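Local coordinates for protein phosphatidylinositol-specific phospholipase C (Listeria monocytogenes, PDB 2PLC) that is a phosphatidylinositol-specific phospholipase C with a TIM-barrel type of fold, parallel strands surrounded by helices, at residues L16-I21 with K207-L212; D26-N31 with L78-S83; N96-I101 with D147-I152; R118-I123 with K162-N167; T225-A230 with M257-K262. One frame throughout, in Å; residues are numbered along the deposited sequence.

Contact 1 (L16-I21 with K207-L212); sequences LAALSI and KADNKL
At the N-terminal end of the parallel barrel sheet, A17 meets D209 and K211. A17 lies in a short 3-10 turn that leads into strand 20-24. D209 and K211 lie in the loop that joins helix 191-207 to strand 212-216. The A17 methyl does most of the touching. It points at two backbone carbonyls of the loop, with A17 CB 3.3 Å from K211 O and 3.5 Å from D209 O. The side chain of K211 points away, so its backbone makes the contact. A18 comes next, its CB 3.9 Å from D209 OD1, but the D209 carboxylate is poorly ordered and this touch is loose. L212, the first residue of strand 212-216, brings CD2 to 4.4 Å from A17 CA. No direct hydrogen bond crosses the contact. Water 1 sits between the backbones, 2.9 Å from A17 O and 2.8 Å from K211 O. It has more acceptors around it than protons to give, so the two bonds need not be made at the same time. Strand 253-257 lies between the two strands in the sheet. L19 and I21 make backbone hydrogen bonds with G253, and L212 makes one with N179, just before strand 180-183. The segments thus meet by close packing of a methyl on two carbonyl oxygens, and their polar link runs through a water.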
# COMPACT_ATOMS: atom_id res chain seq x y z
N LEU A 16 -7.13 5.19 11.48
CA LEU A 16 -6.23 4.50 10.58
C LEU A 16 -4.77 4.89 10.82
O LEU A 16 -3.87 4.07 10.63
CB LEU A 16 -6.63 4.79 9.13
CG LEU A 16 -6.76 3.62 8.15
CD1 LEU A 16 -7.69 2.55 8.71
CD2 LEU A 16 -7.30 4.15 6.84
N ALA A 17 -4.54 6.12 11.25
CA ALA A 17 -3.18 6.62 11.51
C ALA A 17 -2.56 6.06 12.79
O ALA A 17 -1.35 6.14 12.99
CB ALA A 17 -3.18 8.13 11.55
N ALA A 18 -3.40 5.48 13.64
CA ALA A 18 -2.95 4.90 14.90
C ALA A 18 -2.56 3.42 14.75
O ALA A 18 -2.33 2.74 15.75
CB ALA A 18 -4.04 5.04 15.94
N LEU A 19 -2.46 2.94 13.51
CA LEU A 19 -2.14 1.54 13.26
C LEU A 19 -0.77 1.26 12.65
O LEU A 19 -0.12 2.15 12.09
CB LEU A 19 -3.19 0.91 12.34
CG LEU A 19 -4.66 0.88 12.76
CD1 LEU A 19 -5.50 0.36 11.60
CD2 LEU A 19 -4.83 0.01 13.98
N SER A 20 -0.35 0.00 12.77
CA SER A 20 0.88 -0.50 12.18
C SER A 20 0.35 -1.42 11.07
O SER A 20 -0.26 -2.46 11.34
CB SER A 20 1.68 -1.31 13.20
OG SER A 20 2.09 -0.47 14.27
N ILE A 21 0.54 -1.00 9.83
CA ILE A 21 0.01 -1.76 8.70
C ILE A 21 1.07 -2.31 7.75
O ILE A 21 1.98 -1.58 7.35
CB ILE A 21 -0.94 -0.86 7.88
CG1 ILE A 21 -2.02 -0.28 8.80
CG2 ILE A 21 -1.57 -1.65 6.73
CD1 ILE A 21 -2.83 0.83 8.18
N LYS A 207 4.74 8.87 17.29
CA LYS A 207 4.43 10.10 18.03
C LYS A 207 3.26 10.89 17.45
O LYS A 207 2.56 11.59 18.18
CB LYS A 207 5.68 10.98 18.14
CG LYS A 207 6.85 10.29 18.82
CD LYS A 207 7.56 11.19 19.81
CE LYS A 207 8.74 11.93 19.19
NZ LYS A 207 8.35 12.85 18.09
N ALA A 208 3.04 10.77 16.14
CA ALA A 208 1.94 11.47 15.49
C ALA A 208 0.72 10.55 15.42
O ALA A 208 0.85 9.33 15.53
CB ALA A 208 2.34 11.91 14.08
N ASP A 209 -0.47 11.14 15.26
CA ASP A 209 -1.71 10.37 15.19
C ASP A 209 -2.72 10.97 14.22
O ASP A 209 -3.83 10.46 14.07
CB ASP A 209 -2.35 10.23 16.57
CG ASP A 209 -1.63 9.22 17.45
OD1 ASP A 209 -1.83 8.00 17.24
OD2 ASP A 209 -0.87 9.64 18.35
N ASN A 210 -2.32 12.04 13.55
CA ASN A 210 -3.18 12.73 12.60
C ASN A 210 -2.64 12.68 11.17
O ASN A 210 -3.15 13.37 10.29
CB ASN A 210 -3.37 14.19 13.04
CG ASN A 210 -2.08 14.99 13.00
OD1 ASN A 210 -2.08 16.16 12.61
ND2 ASN A 210 -0.97 14.37 13.38
N LYS A 211 -1.61 11.86 10.95
CA LYS A 211 -1.00 11.73 9.63
C LYS A 211 -0.71 10.29 9.25
O LYS A 211 -0.47 9.45 10.10
CB LYS A 211 0.29 12.55 9.55
CG LYS A 211 0.08 14.02 9.26
CD LYS A 211 1.41 14.75 9.20
CE LYS A 211 1.26 16.11 8.54
NZ LYS A 211 0.33 17.02 9.27
N LEU A 212 -0.76 10.02 7.95
CA LEU A 212 -0.47 8.69 7.43
C LEU A 212 1.00 8.62 7.04
O LEU A 212 1.48 9.48 6.29
CB LEU A 212 -1.33 8.36 6.21
CG LEU A 212 -2.69 7.70 6.45
CD1 LEU A 212 -3.38 7.49 5.12
CD2 LEU A 212 -2.50 6.37 7.16
O HOH W 1 0.68 7.96 12.14

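Contact 2 (D26-N31 with L78-S83); sequences DTMSYN and LNASLS
L78 packs against M28 and N31 where the type I beta turn D26-S29, beyond the C-terminal end of strand 20-24, meets strand 76-78 of the small hairpin. The turn overlaps an inverse gamma turn centred on S29, with a weak Y30 N to M28 O bond. Two apolar contacts join the side chains. L78 CD1 lies 3.9 Å from M28 CB and also touches the backbone of M28 and S29. M28 is bent at both chi2 (-49°) and chi3 (-80°). The double bend brings M28 CE to 3.8 Å from the methyl CB of A80. I63 and I71 also touch M28.

The other L78 methyl packs on a carbonyl, with L78 CD2 3.4 Å from N31 O.

Polar side chains contribute less. The amides of N31 and N79 stand nearly perpendicular, 83° apart, and N31 ND2 only brushes N79 CB at 4.0 Å. S29 OG is bonded elsewhere, to A43 O.

The backbones are linked through water, with no direct hydrogen bond. N31 O and L78 O are both acceptors and cannot bond to each other. Water 2 instead donates to M28 O at 2.9 Å and to L78 O at 2.8 Å. It sits 3.7 Å above one face of the Y30 ring, displaced toward the rim.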
# COMPACT_ATOMS: atom_id res chain seq x y z
N ASP A 26 5.08 -2.30 -5.20
CA ASP A 26 4.87 -2.85 -6.55
C ASP A 26 4.22 -4.23 -6.45
O ASP A 26 4.72 -5.24 -6.96
CB ASP A 26 6.20 -2.93 -7.29
CG ASP A 26 6.04 -2.76 -8.78
OD1 ASP A 26 4.91 -2.78 -9.31
OD2 ASP A 26 7.09 -2.58 -9.43
N THR A 27 3.09 -4.24 -5.76
CA THR A 27 2.27 -5.41 -5.49
C THR A 27 2.15 -6.47 -6.59
O THR A 27 2.27 -7.66 -6.30
CB THR A 27 0.86 -4.94 -5.10
OG1 THR A 27 0.95 -4.01 -4.01
CG2 THR A 27 -0.01 -6.14 -4.70
N MET A 28 1.91 -6.03 -7.82
CA MET A 28 1.70 -6.94 -8.96
C MET A 28 2.93 -7.50 -9.66
O MET A 28 2.79 -8.33 -10.56
CB MET A 28 0.82 -6.27 -10.01
CG MET A 28 -0.54 -5.83 -9.50
SD MET A 28 -1.39 -7.11 -8.57
CE MET A 28 -2.06 -8.14 -9.90
N SER A 29 4.12 -7.06 -9.27
CA SER A 29 5.33 -7.55 -9.91
C SER A 29 5.82 -8.91 -9.40
O SER A 29 6.88 -9.02 -8.79
CB SER A 29 6.45 -6.51 -9.81
OG SER A 29 7.54 -6.88 -10.63
N TYR A 30 5.00 -9.93 -9.63
CA TYR A 30 5.32 -11.30 -9.24
C TYR A 30 5.09 -12.19 -10.46
O TYR A 30 5.23 -13.41 -10.40
CB TYR A 30 4.47 -11.79 -8.06
CG TYR A 30 2.98 -11.68 -8.28
CD1 TYR A 30 2.28 -12.70 -8.92
CD2 TYR A 30 2.28 -10.55 -7.85
CE1 TYR A 30 0.90 -12.60 -9.13
CE2 TYR A 30 0.91 -10.44 -8.05
CZ TYR A 30 0.22 -11.46 -8.69
OH TYR A 30 -1.14 -11.36 -8.85
N ASN A 31 4.71 -11.55 -11.55
CA ASN A 31 4.46 -12.23 -12.81
C ASN A 31 4.47 -11.16 -13.89
O ASN A 31 4.34 -9.97 -13.59
CB ASN A 31 3.10 -12.94 -12.76
CG ASN A 31 2.91 -13.92 -13.90
OD1 ASN A 31 3.87 -14.52 -14.39
ND2 ASN A 31 1.66 -14.09 -14.32
N LEU A 78 2.63 -6.66 -16.79
CA LEU A 78 2.61 -7.62 -15.69
C LEU A 78 1.54 -8.71 -15.76
O LEU A 78 1.22 -9.32 -14.74
CB LEU A 78 2.56 -6.89 -14.35
CG LEU A 78 3.73 -5.95 -14.03
CD1 LEU A 78 3.56 -5.36 -12.65
CD2 LEU A 78 5.05 -6.71 -14.10
N ASN A 79 1.00 -8.97 -16.95
CA ASN A 79 -0.03 -10.00 -17.13
C ASN A 79 -1.20 -9.86 -16.16
O ASN A 79 -1.63 -10.84 -15.54
CB ASN A 79 0.58 -11.40 -17.02
CG ASN A 79 1.34 -11.80 -18.27
OD1 ASN A 79 1.69 -10.96 -19.10
ND2 ASN A 79 1.60 -13.09 -18.42
N ALA A 80 -1.69 -8.64 -16.02
CA ALA A 80 -2.82 -8.35 -15.14
C ALA A 80 -3.51 -7.08 -15.63
O ALA A 80 -2.90 -6.26 -16.32
CB ALA A 80 -2.34 -8.17 -13.70
N SER A 81 -4.79 -6.94 -15.31
CA SER A 81 -5.56 -5.77 -15.70
C SER A 81 -6.14 -5.14 -14.44
O SER A 81 -6.25 -5.79 -13.40
CB SER A 81 -6.69 -6.17 -16.66
OG SER A 81 -7.52 -7.17 -16.08
N LEU A 82 -6.51 -3.87 -14.54
CA LEU A 82 -7.07 -3.18 -13.39
C LEU A 82 -8.40 -3.82 -12.99
O LEU A 82 -8.69 -3.95 -11.80
CB LEU A 82 -7.24 -1.69 -13.69
CG LEU A 82 -7.55 -0.80 -12.49
CD1 LEU A 82 -6.55 -1.06 -11.38
CD2 LEU A 82 -7.54 0.66 -12.91
N SER A 83 -9.17 -4.26 -13.98
CA SER A 83 -10.46 -4.91 -13.72
C SER A 83 -10.23 -6.19 -12.93
O SER A 83 -11.01 -6.53 -12.04
CB SER A 83 -11.19 -5.21 -15.02
OG SER A 83 -10.45 -6.11 -15.84
O HOH W 2 0.83 -9.97 -12.02

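Contact 3 (N96-I101 with D147-I152); sequences NPKETI and DVRGKI
K98 and R149 meet where two loops lead into the neighbouring parallel strands 101-107 and 152-157. A type I turn, N96-E99, faces a type II turn, V148-K151. Backbone bonds start the parallel pairing of the two strands, at the I101-I152 bridge. I101 N donates to K151 O at 3.1 Å. A CA-H...O contact from I152 CA to I101 O, 3.2 Å, follows it. G150 N gives a weak bond to E99 O at 2.9 Å, and G150 has no side chain to crowd the nearby P97 O.

The charged side chain adds one firm bond. R149 NH1 donates to K98 O at 2.9 Å, with an angle of 157°. The oxygen lies at the guanidinium edge, in its plane. NH1 also bonds M7 O, and NH2 bonds L10 O and forms a salt bridge with D12 OD1, so several partners fix the rotation of the group. The aliphatic parts of K98 and R149 pass each other, CD to CD at 3.8 Å. The E99 carboxylate is held elsewhere, by S8 N and a salt bridge to R59.

T100 packs beside V148, with T100 OG1 3.6 Å from V148 CB. OG1 is anti to the backbone N (chi1 169°). There T100 OG1 makes a weak bond to K151 O at 3.4 Å, while T100 CB meets the V148 carbonyl, 3.3 Å from V148 O.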
# COMPACT_ATOMS: atom_id res chain seq x y z
N ASN A 96 -14.48 -11.01 3.63
CA ASN A 96 -14.03 -10.52 4.93
C ASN A 96 -14.40 -9.03 4.96
O ASN A 96 -13.54 -8.17 4.82
CB ASN A 96 -12.51 -10.69 5.05
CG ASN A 96 -12.05 -12.04 4.56
OD1 ASN A 96 -12.09 -13.03 5.30
ND2 ASN A 96 -11.63 -12.11 3.30
N PRO A 97 -15.69 -8.73 5.20
CA PRO A 97 -16.30 -7.40 5.26
C PRO A 97 -15.87 -6.38 6.31
O PRO A 97 -16.32 -5.23 6.27
CB PRO A 97 -17.79 -7.72 5.35
CG PRO A 97 -17.79 -8.95 6.18
CD PRO A 97 -16.69 -9.76 5.55
N LYS A 98 -15.02 -6.76 7.26
CA LYS A 98 -14.58 -5.81 8.28
C LYS A 98 -13.19 -5.25 8.02
O LYS A 98 -12.75 -4.32 8.69
CB LYS A 98 -14.65 -6.43 9.68
CG LYS A 98 -16.07 -6.67 10.21
CD LYS A 98 -16.82 -5.36 10.40
CE LYS A 98 -18.23 -5.60 10.93
NZ LYS A 98 -18.98 -4.32 11.11
N GLU A 99 -12.51 -5.82 7.02
CA GLU A 99 -11.16 -5.38 6.65
C GLU A 99 -11.22 -4.15 5.77
O GLU A 99 -12.26 -3.83 5.20
CB GLU A 99 -10.43 -6.49 5.90
CG GLU A 99 -10.37 -7.82 6.62
CD GLU A 99 -9.74 -7.73 7.99
OE1 GLU A 99 -8.54 -7.42 8.08
OE2 GLU A 99 -10.45 -7.98 8.98
N THR A 100 -10.11 -3.43 5.69
CA THR A 100 -10.00 -2.24 4.86
C THR A 100 -8.68 -2.29 4.11
O THR A 100 -7.67 -2.77 4.64
CB THR A 100 -10.10 -0.92 5.68
OG1 THR A 100 -9.74 0.20 4.84
CG2 THR A 100 -9.19 -0.95 6.88
N ILE A 101 -8.69 -1.82 2.87
CA ILE A 101 -7.49 -1.84 2.06
C ILE A 101 -7.14 -0.45 1.58
O ILE A 101 -8.00 0.32 1.16
CB ILE A 101 -7.66 -2.82 0.86
CG1 ILE A 101 -7.80 -4.24 1.40
CG2 ILE A 101 -6.48 -2.72 -0.10
CD1 ILE A 101 -8.08 -5.27 0.36
N ASP A 147 -15.69 4.05 9.48
CA ASP A 147 -15.98 4.61 8.16
C ASP A 147 -15.43 3.83 6.95
O ASP A 147 -15.93 3.99 5.83
CB ASP A 147 -15.48 6.05 8.08
CG ASP A 147 -16.04 6.93 9.19
OD1 ASP A 147 -17.28 7.04 9.30
OD2 ASP A 147 -15.23 7.50 9.96
N VAL A 148 -14.41 3.01 7.18
CA VAL A 148 -13.78 2.25 6.11
C VAL A 148 -13.99 0.73 6.18
O VAL A 148 -13.26 -0.02 5.53
CB VAL A 148 -12.25 2.54 6.03
CG1 VAL A 148 -12.01 3.97 5.56
CG2 VAL A 148 -11.59 2.31 7.38
N ARG A 149 -14.98 0.27 6.94
CA ARG A 149 -15.23 -1.17 7.03
C ARG A 149 -15.63 -1.73 5.66
O ARG A 149 -16.56 -1.22 5.01
CB ARG A 149 -16.32 -1.47 8.06
CG ARG A 149 -15.93 -1.26 9.52
CD ARG A 149 -14.78 -2.15 9.96
NE ARG A 149 -14.56 -2.08 11.41
CZ ARG A 149 -13.52 -2.61 12.06
NH1 ARG A 149 -12.58 -3.27 11.40
NH2 ARG A 149 -13.42 -2.48 13.37
N GLY A 150 -14.90 -2.75 5.21
CA GLY A 150 -15.18 -3.37 3.93
C GLY A 150 -15.00 -2.44 2.74
O GLY A 150 -15.62 -2.65 1.70
N LYS A 151 -14.14 -1.44 2.89
CA LYS A 151 -13.90 -0.49 1.80
C LYS A 151 -12.44 -0.27 1.44
O LYS A 151 -11.54 -0.71 2.14
CB LYS A 151 -14.57 0.85 2.12
CG LYS A 151 -16.07 0.85 1.86
CD LYS A 151 -16.74 2.10 2.40
CE LYS A 151 -18.16 2.24 1.86
NZ LYS A 151 -18.99 1.04 2.11
N ILE A 152 -12.24 0.41 0.31
CA ILE A 152 -10.91 0.71 -0.21
C ILE A 152 -10.63 2.19 -0.02
O ILE A 152 -11.46 3.03 -0.35
CB ILE A 152 -10.81 0.40 -1.73
CG1 ILE A 152 -11.00 -1.09 -1.99
CG2 ILE A 152 -9.47 0.86 -2.30
CD1 ILE A 152 -11.05 -1.45 -3.46
O HOH W 3 -18.68 -3.67 5.82

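Contact 4 (R118-I123 with K162-N167); sequences RIQPLI and KPLVIN
L164 and I166 of edge strand 164-166 pack on helix 114-125 through I119, Q120 and I123. The approach is helix on strand. The axes of 118-123 and 164-166 approach to 9.6 Å, with a signed crossing angle of -63°. Segment 162-167 begins with K162. Its amine turns toward the helix, where it forms a salt bridge with D116. L164 is the first residue to pack. Its CG is anti to the backbone N (chi1 -177°), and its two methyls reach different parts of the helix. L164 CD1 meets I119 CD1 at 3.9 Å and also touches the CG methylene of Q120. L164 CD2 lies 3.9 Å from I123 CG2. V165 points away, and its carbonyl is what faces the helix. Water 4 donates to V165 O at 3.0 Å and weakly to Q120 OE1 at 3.4 Å, the one polar link between the segments. I166 points back to the helix. I166 CD1 is 3.8 Å from Q120 O and 3.9 Å from I123 CG2. The I166 and Q120 side chains run antiparallel side by side, I166 CG1 to Q120 CG at 4.1 Å, while I166 lies roughly perpendicular to I123. The contact is buried packing on the outer part of the fold. The strand pairs antiparallel with strand 169-174, whose F171 touches both I123 and I166. On another flank of the helix, L82 of helix 82-95 rests on I119 and L122.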
# COMPACT_ATOMS: atom_id res chain seq x y z
N ARG A 118 -10.15 7.53 -18.04
CA ARG A 118 -10.22 6.11 -18.38
C ARG A 118 -10.58 5.20 -17.21
O ARG A 118 -11.38 4.28 -17.37
CB ARG A 118 -8.91 5.65 -19.00
CG ARG A 118 -8.71 6.07 -20.46
CD ARG A 118 -9.81 5.51 -21.36
NE ARG A 118 -9.97 4.06 -21.23
CZ ARG A 118 -9.32 3.16 -21.96
NH1 ARG A 118 -8.45 3.54 -22.89
NH2 ARG A 118 -9.52 1.86 -21.76
N ILE A 119 -9.99 5.46 -16.04
CA ILE A 119 -10.25 4.64 -14.86
C ILE A 119 -11.62 4.86 -14.23
O ILE A 119 -12.10 4.01 -13.48
CB ILE A 119 -9.19 4.86 -13.75
CG1 ILE A 119 -9.16 6.34 -13.34
CG2 ILE A 119 -7.83 4.36 -14.20
CD1 ILE A 119 -8.24 6.65 -12.18
N GLN A 120 -12.25 5.99 -14.54
CA GLN A 120 -13.56 6.33 -13.98
C GLN A 120 -14.67 5.30 -14.16
O GLN A 120 -15.32 4.92 -13.18
CB GLN A 120 -14.01 7.71 -14.46
CG GLN A 120 -13.19 8.85 -13.89
CD GLN A 120 -13.73 10.22 -14.24
OE1 GLN A 120 -14.88 10.36 -14.67
NE2 GLN A 120 -12.91 11.25 -14.05
N PRO A 121 -14.91 4.84 -15.40
CA PRO A 121 -15.97 3.84 -15.62
C PRO A 121 -15.75 2.57 -14.80
O PRO A 121 -16.71 1.94 -14.37
CB PRO A 121 -15.85 3.56 -17.12
CG PRO A 121 -15.37 4.87 -17.67
CD PRO A 121 -14.31 5.26 -16.68
N LEU A 122 -14.49 2.22 -14.58
CA LEU A 122 -14.13 1.03 -13.81
C LEU A 122 -14.33 1.21 -12.32
O LEU A 122 -14.82 0.32 -11.64
CB LEU A 122 -12.67 0.66 -14.07
CG LEU A 122 -12.43 -0.68 -14.76
CD1 LEU A 122 -10.94 -0.97 -14.71
CD2 LEU A 122 -13.21 -1.79 -14.07
N ILE A 123 -13.87 2.35 -11.80
CA ILE A 123 -14.00 2.65 -10.39
C ILE A 123 -15.48 2.78 -10.02
O ILE A 123 -15.93 2.20 -9.04
CB ILE A 123 -13.25 3.97 -10.03
CG1 ILE A 123 -11.75 3.82 -10.29
CG2 ILE A 123 -13.51 4.34 -8.58
CD1 ILE A 123 -11.09 2.67 -9.54
N LYS A 162 -4.51 15.64 -8.10
CA LYS A 162 -5.72 15.91 -7.34
C LYS A 162 -6.48 14.59 -7.18
O LYS A 162 -6.28 13.65 -7.97
CB LYS A 162 -6.57 17.00 -8.02
CG LYS A 162 -6.97 16.74 -9.47
CD LYS A 162 -8.28 15.96 -9.58
CE LYS A 162 -8.65 15.67 -11.03
NZ LYS A 162 -9.88 14.83 -11.13
N PRO A 163 -7.33 14.47 -6.14
CA PRO A 163 -8.10 13.24 -5.91
C PRO A 163 -9.14 12.92 -6.99
O PRO A 163 -9.67 13.81 -7.65
CB PRO A 163 -8.75 13.50 -4.55
CG PRO A 163 -8.92 14.98 -4.53
CD PRO A 163 -7.60 15.45 -5.08
N LEU A 164 -9.42 11.63 -7.16
CA LEU A 164 -10.39 11.17 -8.14
C LEU A 164 -11.80 11.60 -7.77
O LEU A 164 -12.34 11.21 -6.73
CB LEU A 164 -10.34 9.65 -8.27
CG LEU A 164 -11.27 9.04 -9.33
CD1 LEU A 164 -10.73 9.34 -10.72
CD2 LEU A 164 -11.39 7.55 -9.12
N VAL A 165 -12.40 12.43 -8.63
CA VAL A 165 -13.75 12.91 -8.41
C VAL A 165 -14.68 12.36 -9.49
O VAL A 165 -14.47 12.58 -10.68
CB VAL A 165 -13.82 14.45 -8.42
CG1 VAL A 165 -15.24 14.91 -8.12
CG2 VAL A 165 -12.85 15.05 -7.41
N ILE A 166 -15.68 11.59 -9.06
CA ILE A 166 -16.66 11.01 -9.98
C ILE A 166 -18.02 11.51 -9.50
O ILE A 166 -18.50 11.12 -8.43
CB ILE A 166 -16.62 9.46 -9.99
CG1 ILE A 166 -15.21 8.96 -10.32
CG2 ILE A 166 -17.59 8.91 -11.03
CD1 ILE A 166 -15.06 7.46 -10.31
N ASN A 167 -18.61 12.40 -10.30
CA ASN A 167 -19.89 13.04 -10.01
C ASN A 167 -19.72 14.06 -8.89
O ASN A 167 -19.00 15.04 -9.06
CB ASN A 167 -20.96 12.00 -9.64
CG ASN A 167 -21.50 11.27 -10.86
OD1 ASN A 167 -22.36 11.78 -11.57
ND2 ASN A 167 -20.98 10.07 -11.10
O HOH W 4 -16.17 13.10 -13.07

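Contact 5 (T225-A230 with M257-K262); sequences TPRQYA and MDFPEK
R227 stacks on F259 at the start of helix 226-246, where the helix meets the loop after barrel strand 253-257. The helix begins with a capping box. T225 N donates to Q228 OE1 at 2.8 Å, and Q228 N gives a weak bond back to T225 OG1.

R227 sets the main side-chain geometry. Its CG is anti to the backbone N, and the chain then bends at chi2 (87°) and chi3 (75°). These bends fold it over one face of the F259 ring. The guanidinium lies nearly flat on the ring, the planes 17° apart. R227 CZ is 4.0 Å from the centroid of the F259 ring, a cation-pi contact displaced from the centre. CD of R227 stands more squarely over the ring, also 4.0 Å from the F259 centroid, and makes a CH-pi contact. The methylene and the charged group thus cover the same face together.

The edge of the F259 ring meets the start of the helix, near P226 C and the A230 methyl. A230 CB also presses on the backbone, 3.4 Å from D258 O.

D258 faces P226, and its carboxylate is shared. OD1 bonds to ND1 of H25. On the other oxygen, P226 CB lies 3.7 Å from D258 OD2. Water 5 joins the two segments, donating to P226 O at 2.9 Å and to D258 OD2 at 2.7 Å.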
# COMPACT_ATOMS: atom_id res chain seq x y z
N THR A 225 19.90 -5.77 -6.10
CA THR A 225 18.52 -5.99 -6.53
C THR A 225 17.50 -5.88 -5.40
O THR A 225 17.87 -5.93 -4.22
CB THR A 225 18.36 -7.40 -7.16
OG1 THR A 225 18.54 -8.41 -6.16
CG2 THR A 225 19.37 -7.60 -8.27
N PRO A 226 16.21 -5.71 -5.74
CA PRO A 226 15.17 -5.60 -4.71
C PRO A 226 15.22 -6.81 -3.78
O PRO A 226 15.04 -6.67 -2.57
CB PRO A 226 13.88 -5.59 -5.53
CG PRO A 226 14.30 -4.85 -6.77
CD PRO A 226 15.64 -5.47 -7.08
N ARG A 227 15.50 -7.99 -4.34
CA ARG A 227 15.58 -9.22 -3.57
C ARG A 227 16.71 -9.16 -2.53
O ARG A 227 16.55 -9.62 -1.41
CB ARG A 227 15.77 -10.42 -4.50
CG ARG A 227 16.07 -11.73 -3.81
CD ARG A 227 14.82 -12.48 -3.40
NE ARG A 227 14.17 -13.11 -4.55
CZ ARG A 227 13.24 -14.06 -4.45
NH1 ARG A 227 12.86 -14.51 -3.26
NH2 ARG A 227 12.69 -14.56 -5.55
N GLN A 228 17.84 -8.59 -2.92
CA GLN A 228 18.98 -8.47 -2.02
C GLN A 228 18.71 -7.50 -0.87
O GLN A 228 19.00 -7.82 0.28
CB GLN A 228 20.23 -8.05 -2.79
CG GLN A 228 20.74 -9.13 -3.72
CD GLN A 228 21.92 -8.66 -4.54
OE1 GLN A 228 21.78 -7.77 -5.39
NE2 GLN A 228 23.09 -9.23 -4.28
N TYR A 229 18.14 -6.34 -1.18
CA TYR A 229 17.82 -5.34 -0.16
C TYR A 229 16.86 -5.91 0.88
O TYR A 229 17.06 -5.71 2.08
CB TYR A 229 17.17 -4.12 -0.79
CG TYR A 229 18.12 -3.02 -1.21
CD1 TYR A 229 18.71 -2.19 -0.25
CD2 TYR A 229 18.40 -2.78 -2.55
CE1 TYR A 229 19.55 -1.15 -0.62
CE2 TYR A 229 19.26 -1.74 -2.93
CZ TYR A 229 19.83 -0.93 -1.96
OH TYR A 229 20.67 0.10 -2.32
N ALA A 230 15.82 -6.59 0.41
CA ALA A 230 14.80 -7.18 1.28
C ALA A 230 15.38 -8.23 2.21
O ALA A 230 15.00 -8.31 3.38
CB ALA A 230 13.67 -7.77 0.44
N MET A 257 6.93 -3.22 2.00
CA MET A 257 8.03 -4.12 1.67
C MET A 257 8.02 -4.86 0.34
O MET A 257 7.00 -4.99 -0.34
CB MET A 257 8.13 -5.19 2.77
CG MET A 257 8.10 -4.66 4.19
SD MET A 257 7.71 -5.94 5.38
CE MET A 257 5.91 -5.93 5.30
N ASP A 258 9.21 -5.36 -0.00
CA ASP A 258 9.45 -6.21 -1.17
C ASP A 258 9.68 -7.56 -0.51
O ASP A 258 10.26 -7.62 0.58
CB ASP A 258 10.74 -5.83 -1.88
CG ASP A 258 10.61 -4.63 -2.77
OD1 ASP A 258 9.48 -4.31 -3.21
OD2 ASP A 258 11.65 -4.00 -3.05
N PHE A 259 9.18 -8.63 -1.14
CA PHE A 259 9.34 -9.99 -0.64
C PHE A 259 9.10 -10.20 0.86
O PHE A 259 9.94 -10.76 1.57
CB PHE A 259 10.74 -10.51 -0.99
CG PHE A 259 11.03 -10.54 -2.47
CD1 PHE A 259 10.53 -11.55 -3.27
CD2 PHE A 259 11.84 -9.56 -3.04
CE1 PHE A 259 10.83 -11.59 -4.63
CE2 PHE A 259 12.15 -9.60 -4.39
CZ PHE A 259 11.64 -10.62 -5.19
N PRO A 260 7.94 -9.75 1.38
CA PRO A 260 7.71 -9.95 2.81
C PRO A 260 7.39 -11.40 3.14
O PRO A 260 6.70 -12.07 2.37
CB PRO A 260 6.51 -9.06 3.08
CG PRO A 260 5.74 -9.14 1.79
CD PRO A 260 6.84 -8.99 0.77
N GLU A 261 7.91 -11.88 4.26
CA GLU A 261 7.64 -13.24 4.70
C GLU A 261 6.41 -13.25 5.61
O GLU A 261 6.10 -12.25 6.25
CB GLU A 261 8.84 -13.81 5.44
CG GLU A 261 10.05 -14.00 4.55
CD GLU A 261 11.17 -14.71 5.25
OE1 GLU A 261 11.84 -14.09 6.11
OE2 GLU A 261 11.39 -15.91 4.94
N LYS A 262 5.71 -14.38 5.63
CA LYS A 262 4.51 -14.56 6.45
C LYS A 262 4.76 -14.17 7.90
O LYS A 262 3.90 -13.57 8.55
CB LYS A 262 4.06 -16.02 6.41
CG LYS A 262 3.81 -16.61 5.03
CD LYS A 262 2.38 -16.40 4.57
CE LYS A 262 2.04 -17.29 3.38
NZ LYS A 262 2.07 -18.74 3.74
O HOH W 5 13.84 -4.27 -1.56

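How the contacts relate
Contacts 1 and 3 lie at the N-terminal ends of barrel strands, and they touch. L16 CD1 reaches V148 CG2 at 4.1 Å and T100 CG2 at 4.2 Å. Contacts 2 and 5 lie beyond the C-terminal ends, where TIM barrels generally carry their active sites. Their centres are 17 Å apart and their nearest atoms about 5 Å. H25, the residue just before contact 2, is a partner of contact 5. Contact 4 is peripheral. It touches contact 2, with S83 N 3.8 Å from L122 CD1, but its centre is 32 Å from that of contact 5. Along the chain, contacts 2, 3 and 4 are nested within contact 1, and contacts 3 and 4 interleave.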